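Local coordinates for protein DNA endonuclease I-CvuI (PDB 5A77) that cuts DNA as a homing endonuclease of the LAGLIDADG family, an activity probably used to spread its own intron, at residues V43-F48 with T89-L94. Residues are numbered along the deposited sequence; the frame is centred on the assembly and turned at random.
With nucleotides of chain F.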
ATOM      1  N   VAL B  43       8.642 -19.852   1.833  1.00 30.45           N
ATOM      2  CA  VAL B  43       8.080 -18.868   0.920  1.00 33.13           C
ATOM      3  C   VAL B  43       6.760 -18.293   1.485  1.00 36.41           C
ATOM      4  O   VAL B  43       5.961 -19.030   2.083  1.00 34.20           O
ATOM      5  CB  VAL B  43       7.840 -19.473  -0.480  1.00 31.87           C
ATOM      6  CG1 VAL B  43       9.159 -19.916  -1.112  1.00 36.90           C
ATOM      7  CG2 VAL B  43       6.875 -20.632  -0.403  1.00 30.48           C
ATOM      8  N   SER B  44       6.533 -16.989   1.312  1.00 29.21           N
ATOM      9  CA  SER B  44       5.292 -16.375   1.793  1.00 37.77           C
ATOM     10  C   SER B  44       4.927 -15.040   1.163  1.00 39.76           C
ATOM     11  O   SER B  44       5.790 -14.197   0.892  1.00 39.26           O
ATOM     12  CB  SER B  44       5.341 -16.186   3.315  1.00 41.17           C
ATOM     13  OG  SER B  44       6.495 -15.473   3.715  1.00 44.31           O
ATOM     14  N   LEU B  45       3.629 -14.866   0.934  1.00 38.56           N
ATOM     15  CA  LEU B  45       3.059 -13.556   0.659  1.00 39.86           C
ATOM     16  C   LEU B  45       2.350 -13.078   1.916  1.00 41.87           C
ATOM     17  O   LEU B  45       1.494 -13.785   2.451  1.00 40.50           O
ATOM     18  CB  LEU B  45       2.082 -13.604  -0.521  1.00 41.12           C
ATOM     19  CG  LEU B  45       1.377 -12.301  -0.923  1.00 39.74           C
ATOM     20  CD1 LEU B  45       1.080 -12.310  -2.401  1.00 44.26           C
ATOM     21  CD2 LEU B  45       0.084 -12.103  -0.156  1.00 44.59           C
ATOM     22  N   THR B  46       2.679 -11.879   2.385  1.00 44.89           N
ATOM     23  CA  THR B  46       2.034 -11.360   3.589  1.00 41.46           C
ATOM     24  C   THR B  46       1.540  -9.933   3.349  1.00 40.86           C
ATOM     25  O   THR B  46       2.218  -9.135   2.714  1.00 42.59           O
ATOM     26  CB  THR B  46       2.997 -11.392   4.795  1.00 42.20           C
ATOM     27  OG1 THR B  46       3.093 -12.734   5.293  1.00 46.05           O
ATOM     28  CG2 THR B  46       2.470 -10.527   5.923  1.00 42.57           C
ATOM     29  N   VAL B  47       0.346  -9.625   3.838  1.00 39.62           N
ATOM     30  CA  VAL B  47      -0.222  -8.288   3.729  1.00 40.91           C
ATOM     31  C   VAL B  47      -0.497  -7.742   5.137  1.00 43.54           C
ATOM     32  O   VAL B  47      -1.052  -8.442   5.989  1.00 37.70           O
ATOM     33  CB  VAL B  47      -1.518  -8.293   2.886  1.00 35.43           C
ATOM     34  CG1 VAL B  47      -2.267  -6.993   3.037  1.00 38.26           C
ATOM     35  CG2 VAL B  47      -1.205  -8.559   1.432  1.00 34.93           C
ATOM     36  N   PHE B  48      -0.082  -6.500   5.382  1.00 43.19           N
ATOM     37  CA  PHE B  48      -0.216  -5.891   6.703  1.00 43.93           C
ATOM     38  C   PHE B  48      -1.306  -4.837   6.748  1.00 43.17           C
ATOM     39  O   PHE B  48      -1.456  -4.052   5.818  1.00 48.22           O
ATOM     40  CB  PHE B  48       1.097  -5.250   7.146  1.00 42.89           C
ATOM     41  CG  PHE B  48       2.271  -6.170   7.079  1.00 45.34           C
ATOM     42  CD1 PHE B  48       2.559  -7.029   8.130  1.00 46.19           C
ATOM     43  CD2 PHE B  48       3.100  -6.171   5.969  1.00 43.07           C
ATOM     44  CE1 PHE B  48       3.658  -7.873   8.065  1.00 42.78           C
ATOM     45  CE2 PHE B  48       4.180  -7.008   5.905  1.00 45.14           C
ATOM     46  CZ  PHE B  48       4.461  -7.858   6.951  1.00 42.54           C
ATOM     47  N   THR B  89      -0.227 -20.764  -6.301  1.00 44.99           N
ATOM     48  CA  THR B  89      -1.547 -20.424  -6.822  1.00 47.79           C
ATOM     49  C   THR B  89      -1.942 -18.957  -6.634  1.00 45.60           C
ATOM     50  O   THR B  89      -2.644 -18.389  -7.462  1.00 48.56           O
ATOM     51  CB  THR B  89      -2.593 -21.336  -6.183  1.00 48.18           C
ATOM     52  OG1 THR B  89      -2.306 -22.680  -6.581  1.00 51.41           O
ATOM     53  CG2 THR B  89      -3.997 -20.982  -6.636  1.00 45.96           C
ATOM     54  N   THR B  90      -1.464 -18.325  -5.574  1.00 40.56           N
ATOM     55  CA  THR B  90      -1.782 -16.919  -5.387  1.00 46.11           C
ATOM     56  C   THR B  90      -0.968 -16.030  -6.343  1.00 44.62           C
ATOM     57  O   THR B  90      -1.455 -15.009  -6.833  1.00 45.59           O
ATOM     58  CB  THR B  90      -1.547 -16.481  -3.928  1.00 44.29           C
ATOM     59  OG1 THR B  90      -2.373 -17.273  -3.068  1.00 47.09           O
ATOM     60  CG2 THR B  90      -1.907 -15.019  -3.749  1.00 44.80           C
ATOM     61  N   LEU B  91       0.259 -16.434  -6.631  1.00 41.86           N
ATOM     62  CA  LEU B  91       1.158 -15.583  -7.386  1.00 44.66           C
ATOM     63  C   LEU B  91       0.747 -15.439  -8.854  1.00 47.01           C
ATOM     64  O   LEU B  91       0.764 -14.315  -9.377  1.00 42.32           O
ATOM     65  CB  LEU B  91       2.588 -16.099  -7.259  1.00 41.34           C
ATOM     66  CG  LEU B  91       3.119 -15.668  -5.886  1.00 40.83           C
ATOM     67  CD1 LEU B  91       4.497 -16.227  -5.580  1.00 40.66           C
ATOM     68  CD2 LEU B  91       3.134 -14.152  -5.794  1.00 46.33           C
ATOM     69  N   GLU B  92       0.337 -16.530  -9.446  1.00 43.93           N
ATOM     70  CA  GLU B  92      -0.132 -16.556 -10.791  1.00 48.00           C
ATOM     71  C   GLU B  92      -1.406 -15.735 -10.983  1.00 46.69           C
ATOM     72  O   GLU B  92      -1.780 -15.409 -12.081  1.00 48.66           O
ATOM     73  CB  GLU B  92      -0.341 -18.014 -11.239  1.00 50.31           C
ATOM     74  CG  GLU B  92       0.208 -19.108 -10.316  1.00 52.68           C
ATOM     75  CD  GLU B  92       0.514 -20.423 -11.028  1.00 58.77           C
ATOM     76  OE1 GLU B  92       1.628 -20.569 -11.546  1.00 55.47           O
ATOM     77  OE2 GLU B  92      -0.343 -21.324 -11.061  1.00 61.48           O
ATOM     78  N   LYS B  93      -2.086 -15.414  -9.904  1.00 50.34           N
ATOM     79  CA  LYS B  93      -3.267 -14.554  -9.923  1.00 44.43           C
ATOM     80  C   LYS B  93      -2.822 -13.115 -10.026  1.00 45.46           C
ATOM     81  O   LYS B  93      -3.338 -12.358 -10.839  1.00 49.40           O
ATOM     82  CB  LYS B  93      -4.127 -14.759  -8.678  1.00 46.40           C
ATOM     83  CG  LYS B  93      -5.136 -15.871  -8.816  1.00 47.19           C
ATOM     84  CD  LYS B  93      -5.581 -16.355  -7.464  1.00 42.73           C
ATOM     85  CE  LYS B  93      -6.412 -17.607  -7.586  1.00 43.40           C
ATOM     86  NZ  LYS B  93      -6.569 -18.267  -6.256  1.00 53.26           N
ATOM     87  N   LEU B  94      -1.833 -12.758  -9.212  1.00 45.77           N
ATOM     88  CA  LEU B  94      -1.366 -11.379  -9.095  1.00 43.82           C
ATOM     89  C   LEU B  94      -0.339 -10.996 -10.154  1.00 42.88           C
ATOM     90  O   LEU B  94      -0.342  -9.871 -10.651  1.00 40.43           O
ATOM     91  CB  LEU B  94      -0.776 -11.157  -7.702  1.00 41.04           C
ATOM     92  CG  LEU B  94      -1.819 -11.422  -6.614  1.00 46.19           C
ATOM     93  CD1 LEU B  94      -1.265 -11.241  -5.204  1.00 43.31           C
ATOM     94  CD2 LEU B  94      -3.006 -10.511  -6.849  1.00 42.92           C
TER
ATOM     95  OP3  DG F   1       7.589  -2.325   1.587  1.00 57.82           O
ATOM     96  P    DG F   1       6.115  -2.500   1.669  1.00 60.78           P
ATOM     97  OP1  DG F   1       5.552  -1.210   2.141  1.00 57.82           O
ATOM     98  OP2  DG F   1       5.654  -3.060   0.377  1.00 56.86           O
ATOM     99  O5'  DG F   1       5.784  -3.624   2.759  1.00 56.74           O
ATOM    100  C5'  DG F   1       5.702  -3.289   4.158  1.00 54.93           C
ATOM    101  C4'  DG F   1       7.017  -3.618   4.830  1.00 50.00           C
ATOM    102  O4'  DG F   1       6.904  -3.552   6.275  1.00 46.26           O
ATOM    103  C3'  DG F   1       7.556  -5.000   4.515  1.00 48.00           C
ATOM    104  O3'  DG F   1       8.894  -4.854   4.220  1.00 50.62           O
ATOM    105  C2'  DG F   1       7.350  -5.773   5.827  1.00 45.18           C
ATOM    106  C1'  DG F   1       7.570  -4.667   6.830  1.00 45.09           C
ATOM    107  N9   DG F   1       7.011  -4.893   8.157  1.00 42.15           N
ATOM    108  C8   DG F   1       5.705  -5.193   8.474  1.00 41.72           C
ATOM    109  N7   DG F   1       5.492  -5.261   9.762  1.00 41.20           N
ATOM    110  C5   DG F   1       6.726  -4.963  10.328  1.00 41.35           C
ATOM    111  C6   DG F   1       7.115  -4.883  11.681  1.00 41.96           C
ATOM    112  O6   DG F   1       6.431  -5.070  12.683  1.00 44.74           O
ATOM    113  N1   DG F   1       8.458  -4.556  11.815  1.00 40.96           N
ATOM    114  C2   DG F   1       9.315  -4.332  10.778  1.00 41.27           C
ATOM    115  N2   DG F   1      10.576  -4.017  11.107  1.00 43.35           N
ATOM    116  N3   DG F   1       8.966  -4.403   9.502  1.00 41.97           N
ATOM    117  C4   DG F   1       7.664  -4.725   9.353  1.00 39.95           C
ATOM    118  P    DA F   2       9.543  -5.592   2.964  1.00 47.08           P
ATOM    119  OP1  DA F   2      10.091  -4.574   2.042  1.00 55.80           O
ATOM    120  OP2  DA F   2       8.587  -6.583   2.420  1.00 48.11           O
ATOM    121  O5'  DA F   2      10.748  -6.334   3.672  1.00 58.45           O
ATOM    122  C5'  DA F   2      11.258  -5.765   4.865  1.00 53.79           C
ATOM    123  C4'  DA F   2      11.549  -6.829   5.902  1.00 52.83           C
ATOM    124  O4'  DA F   2      10.460  -6.930   6.858  1.00 48.70           O
ATOM    125  C3'  DA F   2      11.761  -8.252   5.356  1.00 49.96           C
ATOM    126  O3'  DA F   2      12.957  -8.760   5.915  1.00 54.75           O
ATOM    127  C2'  DA F   2      10.522  -9.002   5.878  1.00 46.41           C
ATOM    128  C1'  DA F   2      10.358  -8.272   7.194  1.00 43.90           C
ATOM    129  N9   DA F   2       9.135  -8.493   7.945  1.00 42.06           N
ATOM    130  C8   DA F   2       7.912  -8.936   7.496  1.00 40.27           C
ATOM    131  N7   DA F   2       7.008  -9.041   8.455  1.00 41.14           N
ATOM    132  C5   DA F   2       7.697  -8.644   9.598  1.00 38.38           C
ATOM    133  C6   DA F   2       7.323  -8.523  10.951  1.00 42.18           C
ATOM    134  N6   DA F   2       6.086  -8.809  11.413  1.00 42.12           N
ATOM    135  N1   DA F   2       8.268  -8.099  11.825  1.00 40.75           N
ATOM    136  C2   DA F   2       9.483  -7.824  11.377  1.00 38.94           C
ATOM    137  N3   DA F   2       9.950  -7.897  10.140  1.00 41.53           N
ATOM    138  C4   DA F   2       9.000  -8.318   9.293  1.00 41.61           C
TER
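Leu45 reaches from the strand to the helix through one methyl group, CD1, which meets three side chains of 89-94. Its nearest partner is Leu94, CD1 to CD1 at 3.8 Å, the two leucines slanting across one another. CD2 of Leu91 lies 4.4 Å from CD1 of Leu45, with CG2 of Thr90 at a similar distance. CB of Leu45 points toward the helix, and with CG anti to the backbone N (chi1 179°) the chain carries CD1 to its partners. The contact is wholly apolar and small, burying 107 Å², and the segment axes pass 10.1 Å apart at 57°. The hydroxyl of Thr90 turns back to its own helix, where OG1 bonds to Ser86 O, leaving the methyl for Leu45.

On the DNA side of the same strand, the Phe48 ring lies between protein and nucleic acid. C8 of DG1 of chain F sits over the centre of one face, 3.2 Å above the plane, while CG2 of Thr46 covers the opposite face toward the rim. N7 of DA2 of chain F approaches the ring edge, 3.2 Å from CZ of Phe48. An alanine in place of Phe48 would probably leave C8 of the guanine without the ring face it rests on, and the Thr46 methyl without the ring it packs against.

Farther out, Leu45 is tied by backbone hydrogen bonds to Val81 in the antiparallel sheet, and Leu91 leans on Val108 and Leu109 of helix 102-114. The strand thus has helices packed on one face and DNA on the other, the arrangement of the saddle-shaped DNA-binding sheet of LAGLIDADG homing endonucleases.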